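Local coordinates for protein tryptophan synthase alpha chain (Chlamydia trachomatis, PDB 6V82) that probably cleaves indoleglycerol phosphate to indole and glyceraldehyde 3-phosphate, as the alpha subunit in the last step of tryptophan synthesis, at residues Thr5-Gln10 against Val40-Leu45; Lys12-Tyr17 against Phe224-Ala229; Ala34-Gly39 against Ala85-Val90; Gly145-Leu150 against Tyr167-Leu172; Pro201-Arg206 against Asn219-Phe224. All blocks are in the same frame, centred on the assembly; numbering follows the deposited sequence.

Contact 1 (Thr5-Gln10 against Val40-Leu45); sequences TQVFKQ and VDILEL
I42 points its CD1 methyl at V7 and F8, where the short N-terminal helix 4-7 meets the start of a TIM-barrel strand. The contact is apolar and small, about 157 Å² in all. V7 CG1 lies 3.9 Å from I42 CD1, and the two side chains meet at a slant. CG1 gets there from a position between the backbone N and the carbonyl carbon (chi1 75°). F8 comes in nearly perpendicular to I42, with its CE1 also 3.9 Å from I42 CD1. F8 also touches P201 and D222 and meets the F171 ring with the planes at about 45°. Helix 4-7 and the turn after it thus lie across the N-terminal ends of several strands. D41 sits beside V7, but its polar end belongs to the first strand, where OD1 accepts from C14 N. A type I turn runs from V7 to Q10. Within the same segment, K9 NZ donates to Q6 OE1 at 3.0 Å, in the carbonyl plane and on a lone pair.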
# COMPACT_ATOMS: atom_id res chain seq x y z
N THR A 5 -55.71 26.59 -11.15
CA THR A 5 -56.90 26.65 -10.31
C THR A 5 -58.15 26.32 -11.11
O THR A 5 -59.06 25.65 -10.61
CB THR A 5 -57.02 28.02 -9.65
OG1 THR A 5 -57.44 28.99 -10.62
CG2 THR A 5 -55.68 28.45 -9.06
N GLN A 6 -58.21 26.76 -12.37
CA GLN A 6 -59.34 26.41 -13.22
C GLN A 6 -59.45 24.91 -13.41
O GLN A 6 -60.53 24.32 -13.25
CB GLN A 6 -59.24 27.12 -14.58
CG GLN A 6 -59.84 28.52 -14.62
CD GLN A 6 -61.35 28.54 -14.38
OE1 GLN A 6 -61.82 28.95 -13.32
NE2 GLN A 6 -62.11 28.10 -15.38
N VAL A 7 -58.33 24.25 -13.74
CA VAL A 7 -58.41 22.84 -14.12
C VAL A 7 -58.82 21.97 -12.95
O VAL A 7 -59.43 20.91 -13.15
CB VAL A 7 -57.07 22.38 -14.74
CG1 VAL A 7 -56.01 22.17 -13.69
CG2 VAL A 7 -57.28 21.10 -15.53
N PHE A 8 -58.53 22.39 -11.72
CA PHE A 8 -58.91 21.59 -10.55
C PHE A 8 -60.35 21.81 -10.13
O PHE A 8 -60.80 21.19 -9.17
CB PHE A 8 -57.96 21.87 -9.38
CG PHE A 8 -56.71 21.03 -9.40
CD1 PHE A 8 -55.49 21.58 -9.77
CD2 PHE A 8 -56.77 19.69 -9.08
CE1 PHE A 8 -54.35 20.80 -9.79
CE2 PHE A 8 -55.63 18.91 -9.10
CZ PHE A 8 -54.42 19.46 -9.46
N LYS A 9 -61.10 22.68 -10.83
CA LYS A 9 -62.55 22.70 -10.66
C LYS A 9 -63.17 21.38 -11.13
O LYS A 9 -64.14 20.90 -10.53
CB LYS A 9 -63.15 23.89 -11.41
CG LYS A 9 -62.73 25.26 -10.85
CD LYS A 9 -63.23 26.42 -11.71
CE LYS A 9 -63.36 27.71 -10.89
NZ LYS A 9 -64.21 28.74 -11.59
N GLN A 10 -62.62 20.80 -12.20
CA GLN A 10 -62.86 19.39 -12.45
C GLN A 10 -62.11 18.58 -11.42
O GLN A 10 -61.08 19.01 -10.89
CB GLN A 10 -62.38 18.97 -13.84
CG GLN A 10 -62.50 20.01 -14.91
CD GLN A 10 -61.55 19.73 -16.05
OE1 GLN A 10 -60.95 20.66 -16.60
NE2 GLN A 10 -61.40 18.46 -16.41
N VAL A 40 -54.57 13.19 -20.69
CA VAL A 40 -53.80 13.79 -19.60
C VAL A 40 -54.24 15.23 -19.39
O VAL A 40 -54.39 15.99 -20.35
CB VAL A 40 -52.29 13.69 -19.91
CG1 VAL A 40 -51.47 14.48 -18.90
CG2 VAL A 40 -51.84 12.21 -19.93
N ASP A 41 -54.47 15.61 -18.13
CA ASP A 41 -55.03 16.93 -17.83
C ASP A 41 -53.97 17.98 -17.56
O ASP A 41 -54.22 19.18 -17.75
CB ASP A 41 -55.97 16.85 -16.63
CG ASP A 41 -57.08 15.83 -16.81
OD1 ASP A 41 -57.08 14.81 -16.09
OD2 ASP A 41 -57.97 16.06 -17.67
N ILE A 42 -52.80 17.57 -17.10
CA ILE A 42 -51.73 18.48 -16.75
C ILE A 42 -50.43 17.85 -17.21
O ILE A 42 -50.14 16.70 -16.87
CB ILE A 42 -51.68 18.74 -15.23
CG1 ILE A 42 -52.95 19.45 -14.76
CG2 ILE A 42 -50.43 19.52 -14.87
CD1 ILE A 42 -53.07 19.57 -13.26
N LEU A 43 -49.65 18.59 -17.99
CA LEU A 43 -48.33 18.12 -18.39
C LEU A 43 -47.29 18.58 -17.38
O LEU A 43 -47.25 19.75 -17.01
CB LEU A 43 -47.97 18.63 -19.78
CG LEU A 43 -48.69 17.86 -20.87
CD1 LEU A 43 -48.24 18.34 -22.23
CD2 LEU A 43 -48.45 16.36 -20.69
N GLU A 44 -46.47 17.64 -16.91
CA GLU A 44 -45.31 17.97 -16.09
C GLU A 44 -44.09 17.79 -16.97
O GLU A 44 -43.72 16.65 -17.29
CB GLU A 44 -45.22 17.13 -14.83
CG GLU A 44 -44.07 17.58 -13.92
CD GLU A 44 -44.33 17.27 -12.44
OE1 GLU A 44 -43.58 16.45 -11.86
OE2 GLU A 44 -45.28 17.85 -11.87
N LEU A 45 -43.48 18.90 -17.35
CA LEU A 45 -42.41 18.93 -18.33
C LEU A 45 -41.07 19.04 -17.59
O LEU A 45 -40.82 20.02 -16.88
CB LEU A 45 -42.63 20.09 -19.30
CG LEU A 45 -41.80 20.09 -20.57
CD1 LEU A 45 -42.07 18.84 -21.40
CD2 LEU A 45 -42.13 21.35 -21.36

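Contact 2 (Lys12-Tyr17 against Phe224-Ala229); sequences KLCIGY and FIVKTA
F224 O accepts the backbone N-H of I15 at 2.8 Å, in a bond that is almost straight at 179°. C14 CA also makes a CA-H...O contact with this oxygen. F224 N donates to L13 O, V226 N to I15 O and Y17 N to V226 O, so the two strands run parallel in register. This pairing of first and last strand closes the TIM barrel. C14 and F224 share the side facing helix 211-218. The F224 ring turns back over C14, with CZ 3.6 Å from C14 CB. The sulfur sits obliquely to the ring, SG being 4.5 Å from its centroid. On the other side I15 CB and I225 CB are 4.1 Å apart, near E44. Just past strand 223-226, K227 runs beside Y17 and bends over its ring, with CE 3.6 Å from the Y17 centroid. NZ adds a cation-pi contact over the same face and forms a salt bridge with D55, a predicted active-site residue. A water donates to both Y17 O and K227 O, 2.6 Å from the latter.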
# COMPACT_ATOMS: atom_id res chain seq x y z
N LYS A 12 -60.28 14.93 -9.91
CA LYS A 12 -59.52 13.72 -10.21
C LYS A 12 -58.81 13.83 -11.57
O LYS A 12 -59.20 13.25 -12.58
CB LYS A 12 -60.43 12.49 -10.16
CG LYS A 12 -61.40 12.47 -8.98
CD LYS A 12 -62.15 11.14 -8.86
CE LYS A 12 -62.59 10.60 -10.22
NZ LYS A 12 -63.53 11.49 -10.95
N LEU A 13 -57.73 14.61 -11.54
CA LEU A 13 -56.93 14.91 -12.72
C LEU A 13 -55.76 13.95 -12.86
O LEU A 13 -55.27 13.37 -11.88
CB LEU A 13 -56.41 16.35 -12.63
CG LEU A 13 -57.46 17.43 -12.37
CD1 LEU A 13 -56.81 18.79 -12.45
CD2 LEU A 13 -58.62 17.32 -13.37
N CYS A 14 -55.29 13.77 -14.09
CA CYS A 14 -54.12 12.96 -14.36
C CYS A 14 -52.98 13.87 -14.79
O CYS A 14 -53.11 14.60 -15.78
CB CYS A 14 -54.38 11.92 -15.44
SG CYS A 14 -52.82 11.22 -16.07
N ILE A 15 -51.86 13.82 -14.06
CA ILE A 15 -50.64 14.54 -14.43
C ILE A 15 -49.71 13.56 -15.14
O ILE A 15 -49.47 12.45 -14.66
CB ILE A 15 -49.95 15.15 -13.20
CG1 ILE A 15 -50.93 16.01 -12.39
CG2 ILE A 15 -48.72 15.93 -13.62
CD1 ILE A 15 -50.39 16.45 -11.04
N GLY A 16 -49.19 13.98 -16.29
CA GLY A 16 -48.27 13.16 -17.05
C GLY A 16 -46.91 13.80 -17.18
O GLY A 16 -46.80 14.97 -17.56
N TYR A 17 -45.86 13.04 -16.86
CA TYR A 17 -44.49 13.53 -16.94
C TYR A 17 -43.86 13.21 -18.28
O TYR A 17 -44.00 12.10 -18.80
CB TYR A 17 -43.62 12.92 -15.84
CG TYR A 17 -42.18 13.37 -15.97
CD1 TYR A 17 -41.77 14.60 -15.47
CD2 TYR A 17 -41.24 12.57 -16.62
CE1 TYR A 17 -40.46 15.01 -15.61
CE2 TYR A 17 -39.93 12.98 -16.76
CZ TYR A 17 -39.55 14.20 -16.26
OH TYR A 17 -38.24 14.62 -16.40
N PHE A 224 -53.60 12.16 -9.66
CA PHE A 224 -52.47 11.25 -9.60
C PHE A 224 -51.49 11.62 -10.70
O PHE A 224 -51.86 12.23 -11.71
CB PHE A 224 -52.91 9.78 -9.75
CG PHE A 224 -53.49 9.45 -11.09
CD1 PHE A 224 -54.82 9.71 -11.36
CD2 PHE A 224 -52.71 8.87 -12.07
CE1 PHE A 224 -55.37 9.40 -12.59
CE2 PHE A 224 -53.25 8.55 -13.31
CZ PHE A 224 -54.58 8.82 -13.57
N ILE A 225 -50.22 11.26 -10.51
CA ILE A 225 -49.18 11.56 -11.47
C ILE A 225 -48.63 10.25 -12.03
O ILE A 225 -48.37 9.30 -11.28
CB ILE A 225 -48.07 12.43 -10.85
CG1 ILE A 225 -46.93 12.64 -11.85
CG2 ILE A 225 -47.54 11.84 -9.56
CD1 ILE A 225 -45.91 13.67 -11.39
N VAL A 226 -48.51 10.20 -13.35
CA VAL A 226 -47.82 9.13 -14.06
C VAL A 226 -46.41 9.65 -14.35
O VAL A 226 -46.20 10.38 -15.32
CB VAL A 226 -48.55 8.74 -15.34
CG1 VAL A 226 -47.79 7.65 -16.07
CG2 VAL A 226 -49.99 8.34 -15.06
N LYS A 227 -45.45 9.30 -13.50
CA LYS A 227 -44.10 9.84 -13.61
C LYS A 227 -43.22 9.03 -14.55
O LYS A 227 -42.55 9.60 -15.42
CB LYS A 227 -43.45 9.90 -12.22
CG LYS A 227 -42.02 10.42 -12.22
CD LYS A 227 -41.96 11.85 -12.76
CE LYS A 227 -40.52 12.37 -12.85
NZ LYS A 227 -39.90 12.68 -11.52
N THR A 228 -43.19 7.71 -14.39
CA THR A 228 -42.29 6.83 -15.13
C THR A 228 -42.90 6.27 -16.42
O THR A 228 -42.21 6.20 -17.45
CB THR A 228 -41.85 5.67 -14.23
OG1 THR A 228 -41.00 6.17 -13.18
CG2 THR A 228 -41.09 4.61 -15.02
N ALA A 229 -44.18 5.90 -16.41
CA ALA A 229 -44.70 5.00 -17.44
C ALA A 229 -44.53 5.57 -18.85
O ALA A 229 -44.09 4.86 -19.76
CB ALA A 229 -46.17 4.67 -17.17
O HOH W 1 -43.39 9.32 -17.84

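Contact 3 (Ala34-Gly39 against Ala85-Val90); sequences ALIQGG and AFNQEV
I36 and V90 bring the two backbones nearest, with their CA atoms 7.8 Å apart, where the end of helix 25-37 faces an irregular loop. The helix stops in a Schellman motif at G39, which has positive phi (108°). G39 N bonds to I36 O and V40 N to L35 O. I36 carries most of the contact. Its CG2 methyl touches three loop side chains. It meets V90 CG2 at 4.0 Å, and these two side chains approach tip to tip. It stands at the edge of the F86 ring, near the ring plane, 4.0 Å from CE2. It also lies 3.7 Å from N87 ND2, a van der Waals contact. Q37 flanks F86 on the more exposed side. Its CG is 4.0 Å from F86 CZ, and its amide plane is nearly perpendicular to the ring (88°). The amide oxygen of N87 turns back into its own loop. OD1 accepts E89 N at 2.8 Å and V90 N at 3.0 Å, from opposite faces of the amide plane. The E89 bond forms an Asx turn. The two bonds restrain the amide, whose ND2 side meets I36. The loop joins helix 73-84 to strand 92-96, and R84 binds the N87 and V90 carbonyls. I36 also touches L43 of strand 42-46, while A34 and L35 pack on helix 241-250.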
# COMPACT_ATOMS: atom_id res chain seq x y z
N ALA A 34 -49.62 13.72 -27.92
CA ALA A 34 -50.16 12.38 -27.77
C ALA A 34 -50.75 12.17 -26.38
O ALA A 34 -51.79 11.51 -26.23
CB ALA A 34 -49.07 11.35 -28.06
N LEU A 35 -50.11 12.75 -25.36
CA LEU A 35 -50.62 12.58 -24.00
C LEU A 35 -51.90 13.38 -23.79
O LEU A 35 -52.82 12.93 -23.11
CB LEU A 35 -49.56 13.00 -22.97
CG LEU A 35 -48.32 12.11 -22.85
CD1 LEU A 35 -47.53 12.52 -21.64
CD2 LEU A 35 -48.75 10.66 -22.77
N ILE A 36 -51.95 14.58 -24.37
CA ILE A 36 -53.15 15.40 -24.27
C ILE A 36 -54.32 14.70 -24.94
O ILE A 36 -55.41 14.57 -24.36
CB ILE A 36 -52.89 16.80 -24.86
CG1 ILE A 36 -51.90 17.54 -23.96
CG2 ILE A 36 -54.18 17.56 -25.01
CD1 ILE A 36 -51.42 18.83 -24.56
N GLN A 37 -54.11 14.19 -26.16
CA GLN A 37 -55.17 13.45 -26.84
C GLN A 37 -55.54 12.19 -26.07
O GLN A 37 -56.67 11.71 -26.19
CB GLN A 37 -54.74 13.08 -28.25
CG GLN A 37 -54.42 14.27 -29.10
CD GLN A 37 -53.85 13.87 -30.43
OE1 GLN A 37 -52.89 13.11 -30.50
NE2 GLN A 37 -54.46 14.38 -31.51
N GLY A 38 -54.61 11.64 -25.30
CA GLY A 38 -54.87 10.48 -24.49
C GLY A 38 -55.58 10.74 -23.19
O GLY A 38 -55.87 9.79 -22.45
N GLY A 39 -55.86 12.01 -22.88
CA GLY A 39 -56.66 12.38 -21.72
C GLY A 39 -55.90 13.01 -20.57
O GLY A 39 -56.52 13.33 -19.56
N ALA A 85 -48.89 25.88 -29.35
CA ALA A 85 -49.45 25.97 -30.70
C ALA A 85 -50.44 24.84 -30.98
O ALA A 85 -51.15 24.90 -31.99
CB ALA A 85 -48.33 25.95 -31.73
N PHE A 86 -50.49 23.83 -30.13
CA PHE A 86 -51.46 22.75 -30.22
C PHE A 86 -52.63 22.96 -29.27
O PHE A 86 -53.79 22.79 -29.65
CB PHE A 86 -50.77 21.40 -29.94
CG PHE A 86 -51.72 20.25 -29.92
CD1 PHE A 86 -52.35 19.83 -31.08
CD2 PHE A 86 -51.99 19.59 -28.73
CE1 PHE A 86 -53.24 18.76 -31.07
CE2 PHE A 86 -52.88 18.51 -28.71
CZ PHE A 86 -53.50 18.09 -29.88
N ASN A 87 -52.34 23.32 -28.02
CA ASN A 87 -53.36 23.38 -26.98
C ASN A 87 -52.98 24.46 -25.99
O ASN A 87 -51.87 24.43 -25.43
CB ASN A 87 -53.50 22.01 -26.28
CG ASN A 87 -54.67 21.95 -25.30
OD1 ASN A 87 -54.76 22.75 -24.38
ND2 ASN A 87 -55.56 20.98 -25.50
N GLN A 88 -53.89 25.41 -25.77
CA GLN A 88 -53.64 26.53 -24.87
C GLN A 88 -54.51 26.48 -23.61
O GLN A 88 -54.64 27.49 -22.91
CB GLN A 88 -53.84 27.84 -25.63
CG GLN A 88 -52.69 28.13 -26.59
CD GLN A 88 -53.02 29.19 -27.65
OE1 GLN A 88 -53.54 30.26 -27.33
NE2 GLN A 88 -52.70 28.88 -28.91
N GLU A 89 -55.08 25.32 -23.29
CA GLU A 89 -55.89 25.10 -22.09
C GLU A 89 -55.19 24.25 -21.04
O GLU A 89 -55.24 24.58 -19.85
CB GLU A 89 -57.21 24.41 -22.48
CG GLU A 89 -58.47 24.93 -21.81
CD GLU A 89 -59.75 24.41 -22.50
OE1 GLU A 89 -60.57 25.24 -22.99
OE2 GLU A 89 -59.92 23.17 -22.56
N VAL A 90 -54.53 23.17 -21.46
CA VAL A 90 -53.84 22.23 -20.58
C VAL A 90 -52.74 22.93 -19.79
O VAL A 90 -51.82 23.52 -20.37
CB VAL A 90 -53.25 21.07 -21.40
CG1 VAL A 90 -52.38 20.22 -20.53
CG2 VAL A 90 -54.37 20.24 -22.00

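Contact 4 (Gly145-Leu150 against Tyr167-Leu172); sequences GLDPIL and YARGFL
Y167 ends helix 158-167, and Y167 O lies 3.2 Å from P148 CG. R169 makes the one direct hydrogen bond, from its N to P148 O at 3.2 Å. Its CB abuts D147 OD1 at 3.4 Å, and its CG lies beside P148 CD. The guanidinium leads away, and NH1 donates to A168 O and E166 O. G170 passes D147 with positive phi (78°), its CA 3.8 Å from OD2. F171 sends its ring back under I149, whose CG2 lies over one face, 4.0 Å from the ring centroid. A water links the two backbones, accepting from L150 N at 2.7 Å and lying close to P148 O and F171 O. L172 starts the next strand, with CD2 packed on L150 CB and O. The segments are the starts of successive TIM-barrel strands, joined by a beta-alpha-beta crossover through helix 158-167. Strand 202-205 borders L172, helix 136-144 covers P148, and L4 of helix 4-7 touches I149 and F171.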
# COMPACT_ATOMS: atom_id res chain seq x y z
N GLY A 145 -46.02 35.80 -12.07
CA GLY A 145 -47.29 35.11 -12.25
C GLY A 145 -47.20 33.61 -12.44
O GLY A 145 -48.19 33.00 -12.87
N LEU A 146 -46.06 32.99 -12.16
CA LEU A 146 -45.95 31.54 -12.18
C LEU A 146 -46.32 30.99 -10.81
O LEU A 146 -46.04 31.61 -9.78
CB LEU A 146 -44.54 31.11 -12.56
CG LEU A 146 -44.05 31.50 -13.96
CD1 LEU A 146 -42.54 31.34 -14.05
CD2 LEU A 146 -44.74 30.65 -15.01
N ASP A 147 -46.96 29.82 -10.81
CA ASP A 147 -47.35 29.17 -9.56
C ASP A 147 -46.21 28.31 -9.05
O ASP A 147 -45.82 27.35 -9.73
CB ASP A 147 -48.58 28.31 -9.76
CG ASP A 147 -49.83 29.12 -9.95
OD1 ASP A 147 -49.80 30.33 -9.64
OD2 ASP A 147 -50.85 28.55 -10.41
N PRO A 148 -45.65 28.59 -7.87
CA PRO A 148 -44.67 27.67 -7.27
C PRO A 148 -45.37 26.43 -6.74
O PRO A 148 -46.27 26.51 -5.89
CB PRO A 148 -44.05 28.50 -6.14
CG PRO A 148 -44.57 29.91 -6.32
CD PRO A 148 -45.87 29.79 -7.04
N ILE A 149 -44.97 25.27 -7.25
CA ILE A 149 -45.58 23.99 -6.91
C ILE A 149 -44.69 23.31 -5.87
O ILE A 149 -43.59 22.84 -6.19
CB ILE A 149 -45.75 23.09 -8.14
CG1 ILE A 149 -46.41 23.87 -9.27
CG2 ILE A 149 -46.62 21.91 -7.80
CD1 ILE A 149 -47.81 24.35 -8.95
N LEU A 150 -45.15 23.26 -4.63
CA LEU A 150 -44.32 22.81 -3.52
C LEU A 150 -44.72 21.40 -3.10
O LEU A 150 -45.78 20.90 -3.48
CB LEU A 150 -44.43 23.78 -2.35
CG LEU A 150 -43.46 24.97 -2.32
CD1 LEU A 150 -43.40 25.69 -3.65
CD2 LEU A 150 -43.84 25.94 -1.22
N TYR A 167 -45.81 30.60 -0.11
CA TYR A 167 -45.42 30.56 -1.52
C TYR A 167 -46.23 29.59 -2.38
O TYR A 167 -46.20 29.71 -3.61
CB TYR A 167 -43.93 30.22 -1.63
CG TYR A 167 -43.03 31.27 -1.03
CD1 TYR A 167 -42.98 32.55 -1.57
CD2 TYR A 167 -42.25 31.00 0.09
CE1 TYR A 167 -42.17 33.53 -1.02
CE2 TYR A 167 -41.43 31.97 0.64
CZ TYR A 167 -41.40 33.23 0.08
OH TYR A 167 -40.59 34.21 0.60
N ALA A 168 -46.95 28.65 -1.78
CA ALA A 168 -47.65 27.65 -2.58
C ALA A 168 -48.81 28.27 -3.35
O ALA A 168 -49.57 29.07 -2.82
CB ALA A 168 -48.17 26.52 -1.69
N ARG A 169 -48.92 27.89 -4.63
CA ARG A 169 -50.03 28.28 -5.49
C ARG A 169 -50.40 27.09 -6.36
O ARG A 169 -49.60 26.16 -6.55
CB ARG A 169 -49.69 29.48 -6.39
CG ARG A 169 -49.22 30.75 -5.68
CD ARG A 169 -50.34 31.40 -4.91
NE ARG A 169 -49.95 32.72 -4.44
CZ ARG A 169 -49.39 32.97 -3.25
NH1 ARG A 169 -49.17 31.97 -2.41
NH2 ARG A 169 -49.07 34.21 -2.92
N GLY A 170 -51.60 27.13 -6.92
CA GLY A 170 -52.05 26.07 -7.80
C GLY A 170 -52.49 24.80 -7.10
O GLY A 170 -53.69 24.57 -6.92
N PHE A 171 -51.53 23.96 -6.71
CA PHE A 171 -51.81 22.76 -5.94
C PHE A 171 -50.53 22.35 -5.23
O PHE A 171 -49.44 22.82 -5.57
CB PHE A 171 -52.33 21.62 -6.82
CG PHE A 171 -51.30 21.08 -7.77
CD1 PHE A 171 -50.59 19.93 -7.46
CD2 PHE A 171 -51.01 21.74 -8.96
CE1 PHE A 171 -49.63 19.43 -8.33
CE2 PHE A 171 -50.05 21.24 -9.83
CZ PHE A 171 -49.36 20.08 -9.51
N LEU A 172 -50.67 21.48 -4.25
CA LEU A 172 -49.56 20.96 -3.45
C LEU A 172 -49.38 19.48 -3.73
O LEU A 172 -50.35 18.72 -3.72
CB LEU A 172 -49.80 21.16 -1.96
CG LEU A 172 -49.30 22.47 -1.37
CD1 LEU A 172 -49.79 22.56 0.06
CD2 LEU A 172 -47.79 22.53 -1.44
O HOH W 2 -47.52 24.61 -4.37

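Contact 5 (Pro201-Arg206 against Asn219-Phe224); sequences PIVDRR and NYSDGF
S221 OG takes the backbone N-H of D204 at 2.7 Å, where two TIM-barrel strands come together after the crossover through helix 211-218. The same hydroxyl donates to G223 O, in the carbonyl plane and on a lone pair. D204 N is 3.8 Å from G223 O, so the serine bridges two backbone groups that do not meet closely. With OG anti to the backbone N of S221 (chi1 179°), the hydroxyl lies between the two. The start of strand 202-205 is held by D222. Its OD2 accepts I202 N at 2.8 Å with the anti lone pair, and R195 forms a salt bridge to the same oxygen. In return D222 N donates to I202 O at 3.0 Å. Both polar backbone atoms of I202 thus bind one residue. D204 uses both carboxylate oxygens. OD1 accepts R206 N in an Asx turn. OD2 accepts Y220 OH at 2.8 Å, on the anti side and 27° out of the carboxylate plane, and forms a salt bridge with R206 NH1 at 2.9 Å. These partners probably stabilise the charged form of D204. The Y220 hydroxyl lies at the edge of the R206 guanidinium, near its plane, with OH 3.5 Å from NH1.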
# COMPACT_ATOMS: atom_id res chain seq x y z
N PRO A 201 -55.75 22.21 -3.88
CA PRO A 201 -55.80 20.77 -4.15
C PRO A 201 -54.50 20.10 -3.71
O PRO A 201 -53.41 20.66 -3.85
CB PRO A 201 -56.00 20.68 -5.67
CG PRO A 201 -56.41 22.06 -6.09
CD PRO A 201 -55.79 23.00 -5.12
N ILE A 202 -54.63 18.90 -3.14
CA ILE A 202 -53.49 18.12 -2.66
C ILE A 202 -53.39 16.88 -3.53
O ILE A 202 -54.35 16.10 -3.61
CB ILE A 202 -53.63 17.75 -1.18
CG1 ILE A 202 -54.04 18.97 -0.36
CG2 ILE A 202 -52.33 17.20 -0.66
CD1 ILE A 202 -53.06 20.10 -0.45
N VAL A 203 -52.25 16.69 -4.18
CA VAL A 203 -52.05 15.59 -5.11
C VAL A 203 -51.01 14.64 -4.53
O VAL A 203 -49.89 15.06 -4.19
CB VAL A 203 -51.63 16.09 -6.50
CG1 VAL A 203 -51.32 14.90 -7.42
CG2 VAL A 203 -52.72 16.96 -7.08
N ASP A 204 -51.38 13.36 -4.43
CA ASP A 204 -50.44 12.30 -4.07
C ASP A 204 -49.34 12.20 -5.12
O ASP A 204 -49.60 11.93 -6.30
CB ASP A 204 -51.19 10.97 -3.94
CG ASP A 204 -50.40 9.90 -3.19
OD1 ASP A 204 -49.16 9.84 -3.34
OD2 ASP A 204 -51.03 9.12 -2.44
N ARG A 205 -48.10 12.39 -4.68
CA ARG A 205 -46.92 12.43 -5.53
C ARG A 205 -46.44 11.05 -5.98
O ARG A 205 -45.51 10.96 -6.78
CB ARG A 205 -45.81 13.18 -4.78
CG ARG A 205 -44.47 13.41 -5.51
CD ARG A 205 -44.59 14.30 -6.73
NE ARG A 205 -43.28 14.54 -7.34
CZ ARG A 205 -43.09 15.12 -8.53
NH1 ARG A 205 -44.13 15.55 -9.25
NH2 ARG A 205 -41.85 15.27 -8.99
N ARG A 206 -47.06 9.97 -5.50
CA ARG A 206 -46.52 8.65 -5.80
C ARG A 206 -46.72 8.29 -7.27
O ARG A 206 -47.67 8.72 -7.93
CB ARG A 206 -47.16 7.59 -4.91
CG ARG A 206 -48.49 7.04 -5.37
CD ARG A 206 -48.89 5.86 -4.49
NE ARG A 206 -49.57 6.26 -3.26
CZ ARG A 206 -48.97 6.59 -2.11
NH1 ARG A 206 -49.71 6.94 -1.07
NH2 ARG A 206 -47.64 6.59 -2.01
N ASN A 219 -59.34 8.24 -4.53
CA ASN A 219 -60.28 8.23 -3.40
C ASN A 219 -60.01 9.37 -2.42
O ASN A 219 -60.94 9.85 -1.76
CB ASN A 219 -60.19 6.90 -2.65
CG ASN A 219 -61.05 5.81 -3.25
OD1 ASN A 219 -62.17 6.07 -3.70
ND2 ASN A 219 -60.54 4.58 -3.25
N TYR A 220 -58.75 9.79 -2.30
CA TYR A 220 -58.33 10.77 -1.30
C TYR A 220 -57.51 11.91 -1.88
O TYR A 220 -57.42 12.97 -1.25
CB TYR A 220 -57.52 10.08 -0.19
CG TYR A 220 -56.33 9.29 -0.71
CD1 TYR A 220 -56.43 7.93 -0.96
CD2 TYR A 220 -55.11 9.91 -0.97
CE1 TYR A 220 -55.35 7.21 -1.45
CE2 TYR A 220 -54.02 9.20 -1.46
CZ TYR A 220 -54.15 7.85 -1.70
OH TYR A 220 -53.06 7.16 -2.19
N SER A 221 -56.90 11.72 -3.04
CA SER A 221 -56.08 12.73 -3.69
C SER A 221 -56.90 13.42 -4.77
O SER A 221 -57.82 12.83 -5.35
CB SER A 221 -54.84 12.08 -4.30
OG SER A 221 -54.03 13.05 -4.97
N ASP A 222 -56.56 14.69 -5.04
CA ASP A 222 -57.22 15.43 -6.10
C ASP A 222 -56.68 15.09 -7.49
O ASP A 222 -57.26 15.51 -8.49
CB ASP A 222 -57.09 16.94 -5.84
CG ASP A 222 -57.81 17.36 -4.58
OD1 ASP A 222 -59.03 17.13 -4.50
OD2 ASP A 222 -57.15 17.89 -3.65
N GLY A 223 -55.60 14.32 -7.56
CA GLY A 223 -55.12 13.82 -8.83
C GLY A 223 -54.05 12.79 -8.58
O GLY A 223 -53.63 12.57 -7.44
N PHE A 224 -53.60 12.16 -9.66
CA PHE A 224 -52.47 11.25 -9.60
C PHE A 224 -51.49 11.62 -10.70
O PHE A 224 -51.86 12.23 -11.71
CB PHE A 224 -52.91 9.78 -9.75
CG PHE A 224 -53.49 9.45 -11.09
CD1 PHE A 224 -54.82 9.71 -11.36
CD2 PHE A 224 -52.71 8.87 -12.07
CE1 PHE A 224 -55.37 9.40 -12.59
CE2 PHE A 224 -53.25 8.55 -13.31
CZ PHE A 224 -54.58 8.82 -13.57

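In the fold
Contacts 2, 4 and 5 are largely buried and belong to the barrel wall, while contacts 1 and 3 lie nearer the surface. Contacts 2 and 5 share F224 and strand 223-226. The first pairs that strand through regular backbone bonds, the second mainly through side chains. Contact 4 mixes one direct bond with a water and apolar packing. It adjoins contact 5 through backbone bonds of L172. Contact 1 is mainly apolar across its segments and meets contacts 4 and 5 through F8. Contact 3 also packs apolar groups, but outside the wall, where V90 reaches D41 of contact 1. E44 of contact 1 forms a salt bridge with R205 of contact 5.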